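Local coordinates for arylsulfatase (Pseudoalteromonas sp. MB47, PDB 7AJ0), which probably hydrolyses sulfate esters of the algal polysaccharide fucoidan, acting as a calcium-binding, exo-acting sulfatase that assembles into a hexamer, at residues A108-L120 against Q132-L144. Numbering follows the deposited sequence.
Sequences ALTTGRLPVRSGL and QNPWEKEVSQGKL
In the sulfatase domain, the helix that begins at calcium-site residue Cys102 ends in a turn, where Arg113 meets Glu138 in a buried, bidentate salt bridge. The guanidinium presents its NE side: NE lies 2.7 Å from Glu138 OE2 and NH2 3.1 Å from Glu138 OE1, each oxygen using its syn lone pair. The two planes are only 12° apart. Bends at chi3 of Arg113 (58°) and chi2 of Glu138 (-57°) bring the groups together, while Arg117 CB lies against one guanidinium face, offset toward the rim, and Tyr399 O takes NH1. A water that donates to Glu138 OE2 and Thr111 O and accepts from Val139 N ties the carboxylate to both backbones; the salt bridge with Arg113 probably favours its ionised form.

Beside this polar cluster, Leu120 CD1 packs obliquely against the Trp135 indole, 4.1 Å from CE2, and Leu120 CD2 packs 3.9 Å from Pro134 CB. Thr110 OG1, bonded to Arg106 O, comes in at the ring edge, 3.3 Å from Trp135 CH2. Farther along, Gln141 NE2 donates to Leu109 O (3.0 Å) and also bonds Tyr263 OH; Ser140 CA makes a CH...O contact of 3.2 Å with Thr110 O. Gly112, with positive phi, turns the chain out of helix 102-111, and Ser140 OG, also bonded to Val171 O, accepts from Lys143 N to N-cap helix 141-146: a helix C-terminus packed against a helix N-terminus in the alkaline phosphatase-like sulfatase fold.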
# COMPACT_ATOMS: atom_id res chain seq x y z
N ALA A 108 26.47 -23.55 9.68
CA ALA A 108 26.45 -23.31 11.12
C ALA A 108 26.34 -24.63 11.89
O ALA A 108 26.99 -24.80 12.93
CB ALA A 108 25.29 -22.39 11.48
N LEU A 109 25.54 -25.56 11.38
CA LEU A 109 25.37 -26.84 12.06
C LEU A 109 26.64 -27.67 12.04
O LEU A 109 26.83 -28.52 12.92
CB LEU A 109 24.22 -27.61 11.41
CG LEU A 109 23.97 -29.03 11.90
CD1 LEU A 109 23.47 -29.03 13.34
CD2 LEU A 109 22.98 -29.73 10.98
N THR A 110 27.51 -27.46 11.05
CA THR A 110 28.70 -28.29 10.90
C THR A 110 30.00 -27.54 11.14
O THR A 110 31.08 -28.06 10.84
CB THR A 110 28.73 -28.91 9.49
OG1 THR A 110 28.76 -27.87 8.51
CG2 THR A 110 27.51 -29.80 9.28
N THR A 111 29.93 -26.32 11.69
CA THR A 111 31.14 -25.59 12.05
C THR A 111 31.05 -24.87 13.38
O THR A 111 32.06 -24.34 13.84
CB THR A 111 31.48 -24.55 10.97
OG1 THR A 111 30.48 -23.52 10.94
CG2 THR A 111 31.58 -25.20 9.60
N GLY A 112 29.89 -24.84 14.04
CA GLY A 112 29.74 -24.07 15.26
C GLY A 112 29.89 -22.58 15.08
O GLY A 112 30.10 -21.87 16.06
N ARG A 113 29.77 -22.09 13.85
CA ARG A 113 30.16 -20.73 13.53
C ARG A 113 29.15 -20.09 12.58
O ARG A 113 28.77 -20.70 11.58
CB ARG A 113 31.56 -20.71 12.89
CG ARG A 113 32.68 -20.66 13.91
CD ARG A 113 33.96 -21.29 13.40
NE ARG A 113 34.46 -20.67 12.17
CZ ARG A 113 35.08 -19.49 12.12
NH1 ARG A 113 35.26 -18.78 13.23
NH2 ARG A 113 35.51 -19.02 10.96
N LEU A 114 28.72 -18.88 12.92
CA LEU A 114 27.92 -18.10 11.99
C LEU A 114 28.63 -18.05 10.64
O LEU A 114 29.85 -17.85 10.59
CB LEU A 114 27.70 -16.69 12.54
CG LEU A 114 26.75 -16.61 13.74
CD1 LEU A 114 26.85 -15.25 14.41
CD2 LEU A 114 25.32 -16.89 13.30
N PRO A 115 27.91 -18.24 9.53
CA PRO A 115 28.60 -18.36 8.23
C PRO A 115 29.32 -17.10 7.78
O PRO A 115 30.17 -17.19 6.89
CB PRO A 115 27.47 -18.74 7.26
CG PRO A 115 26.21 -18.35 7.95
CD PRO A 115 26.46 -18.46 9.42
N VAL A 116 29.02 -15.94 8.36
CA VAL A 116 29.76 -14.74 7.98
C VAL A 116 31.21 -14.85 8.42
O VAL A 116 32.11 -14.26 7.80
CB VAL A 116 29.08 -13.48 8.56
CG1 VAL A 116 29.21 -13.45 10.08
CG2 VAL A 116 29.69 -12.23 7.93
N ARG A 117 31.49 -15.62 9.48
CA ARG A 117 32.87 -15.81 9.91
C ARG A 117 33.62 -16.73 8.96
O ARG A 117 34.79 -16.50 8.66
CB ARG A 117 32.91 -16.38 11.33
CG ARG A 117 32.13 -15.59 12.37
CD ARG A 117 32.47 -16.08 13.77
NE ARG A 117 31.57 -15.54 14.79
CZ ARG A 117 31.75 -14.39 15.42
NH1 ARG A 117 32.79 -13.62 15.13
NH2 ARG A 117 30.88 -13.99 16.33
N SER A 118 32.95 -17.78 8.48
CA SER A 118 33.61 -18.80 7.67
C SER A 118 33.65 -18.46 6.19
O SER A 118 34.54 -18.93 5.48
CB SER A 118 32.89 -20.14 7.85
OG SER A 118 31.56 -20.09 7.36
N GLY A 119 32.72 -17.64 5.71
CA GLY A 119 32.56 -17.41 4.30
C GLY A 119 31.55 -18.31 3.62
O GLY A 119 31.33 -18.17 2.41
N LEU A 120 30.93 -19.21 4.37
CA LEU A 120 29.98 -20.18 3.82
C LEU A 120 28.56 -19.60 3.80
O LEU A 120 27.62 -20.19 4.33
CB LEU A 120 30.04 -21.47 4.63
CG LEU A 120 31.42 -22.13 4.68
CD1 LEU A 120 31.44 -23.27 5.68
CD2 LEU A 120 31.81 -22.63 3.29
N GLN A 132 41.08 -19.44 -0.85
CA GLN A 132 41.34 -20.72 -0.22
C GLN A 132 40.02 -21.43 0.02
O GLN A 132 38.97 -20.79 0.18
CB GLN A 132 42.11 -20.57 1.10
CG GLN A 132 42.56 -21.89 1.71
CD GLN A 132 43.30 -21.72 3.03
OE1 GLN A 132 43.17 -20.69 3.69
NE2 GLN A 132 44.07 -22.73 3.41
N ASN A 133 40.06 -22.75 0.03
CA ASN A 133 38.89 -23.55 0.34
C ASN A 133 38.49 -23.29 1.78
O ASN A 133 39.23 -23.68 2.70
CB ASN A 133 39.18 -25.03 0.11
CG ASN A 133 38.05 -25.93 0.60
OD1 ASN A 133 36.93 -25.47 0.85
ND2 ASN A 133 38.34 -27.22 0.72
N PRO A 134 37.34 -22.66 2.05
CA PRO A 134 36.98 -22.37 3.45
C PRO A 134 36.99 -23.60 4.34
O PRO A 134 37.21 -23.47 5.55
CB PRO A 134 35.57 -21.77 3.33
CG PRO A 134 35.46 -21.30 1.92
CD PRO A 134 36.29 -22.24 1.10
N TRP A 135 36.76 -24.78 3.78
CA TRP A 135 36.62 -25.98 4.59
C TRP A 135 37.94 -26.51 5.12
O TRP A 135 37.94 -27.28 6.09
CB TRP A 135 35.91 -27.07 3.80
CG TRP A 135 34.43 -27.03 3.99
CD1 TRP A 135 33.49 -26.67 3.07
CD2 TRP A 135 33.72 -27.34 5.19
NE1 TRP A 135 32.24 -26.75 3.62
CE2 TRP A 135 32.35 -27.16 4.92
CE3 TRP A 135 34.11 -27.76 6.46
CZ2 TRP A 135 31.37 -27.38 5.89
CZ3 TRP A 135 33.14 -27.98 7.42
CH2 TRP A 135 31.78 -27.79 7.12
N GLU A 136 39.07 -26.12 4.52
CA GLU A 136 40.36 -26.46 5.12
C GLU A 136 40.47 -25.86 6.52
O GLU A 136 40.91 -26.52 7.46
CB GLU A 136 41.50 -25.98 4.24
CG GLU A 136 41.58 -26.67 2.88
CD GLU A 136 42.77 -26.23 2.05
OE1 GLU A 136 42.82 -26.56 0.85
OE2 GLU A 136 43.66 -25.54 2.60
N LYS A 137 40.03 -24.61 6.66
CA LYS A 137 40.12 -23.87 7.92
C LYS A 137 39.07 -24.32 8.92
O LYS A 137 39.36 -24.44 10.12
CB LYS A 137 40.00 -22.38 7.60
CG LYS A 137 39.89 -21.41 8.76
CD LYS A 137 39.70 -20.00 8.19
CE LYS A 137 39.48 -18.93 9.27
NZ LYS A 137 40.74 -18.54 9.96
N GLU A 138 37.84 -24.57 8.46
CA GLU A 138 36.77 -24.95 9.37
C GLU A 138 36.98 -26.37 9.89
O GLU A 138 37.67 -27.19 9.29
CB GLU A 138 35.42 -24.84 8.66
CG GLU A 138 35.11 -23.46 8.10
CD GLU A 138 35.14 -22.38 9.17
OE1 GLU A 138 35.61 -21.26 8.87
OE2 GLU A 138 34.69 -22.65 10.30
N VAL A 139 36.37 -26.65 11.04
CA VAL A 139 36.52 -27.92 11.74
C VAL A 139 35.13 -28.49 11.99
O VAL A 139 34.40 -28.00 12.86
CB VAL A 139 37.29 -27.76 13.06
CG1 VAL A 139 37.34 -29.08 13.81
CG2 VAL A 139 38.69 -27.23 12.80
N SER A 140 34.77 -29.53 11.25
CA SER A 140 33.46 -30.15 11.40
C SER A 140 33.45 -31.08 12.61
O SER A 140 34.50 -31.53 13.09
CB SER A 140 33.08 -30.92 10.14
OG SER A 140 33.95 -32.02 9.94
N GLN A 141 32.24 -31.38 13.09
CA GLN A 141 32.13 -32.35 14.18
C GLN A 141 32.51 -33.74 13.71
O GLN A 141 32.96 -34.57 14.52
CB GLN A 141 30.72 -32.35 14.77
CG GLN A 141 29.61 -32.77 13.83
CD GLN A 141 28.90 -31.59 13.20
OE1 GLN A 141 29.46 -30.90 12.35
NE2 GLN A 141 27.66 -31.35 13.62
N GLY A 142 32.35 -34.03 12.42
CA GLY A 142 32.86 -35.27 11.89
C GLY A 142 34.34 -35.44 12.14
O GLY A 142 34.80 -36.49 12.59
N LYS A 143 35.12 -34.38 11.89
CA LYS A 143 36.56 -34.46 12.07
C LYS A 143 36.91 -34.70 13.54
O LYS A 143 37.72 -35.58 13.86
CB LYS A 143 37.22 -33.18 11.56
CG LYS A 143 38.74 -33.16 11.70
CD LYS A 143 39.36 -31.93 11.05
CE LYS A 143 39.32 -32.01 9.53
NZ LYS A 143 39.80 -30.75 8.88
N LEU A 144 36.29 -33.94 14.44
CA LEU A 144 36.68 -34.01 15.84
C LEU A 144 36.17 -35.28 16.52
O LEU A 144 36.86 -35.85 17.37
CB LEU A 144 36.17 -32.77 16.58
CG LEU A 144 36.76 -31.45 16.08
CD1 LEU A 144 36.27 -30.29 16.92
CD2 LEU A 144 38.28 -31.50 16.09
O HOH W 1 34.86 -24.55 12.20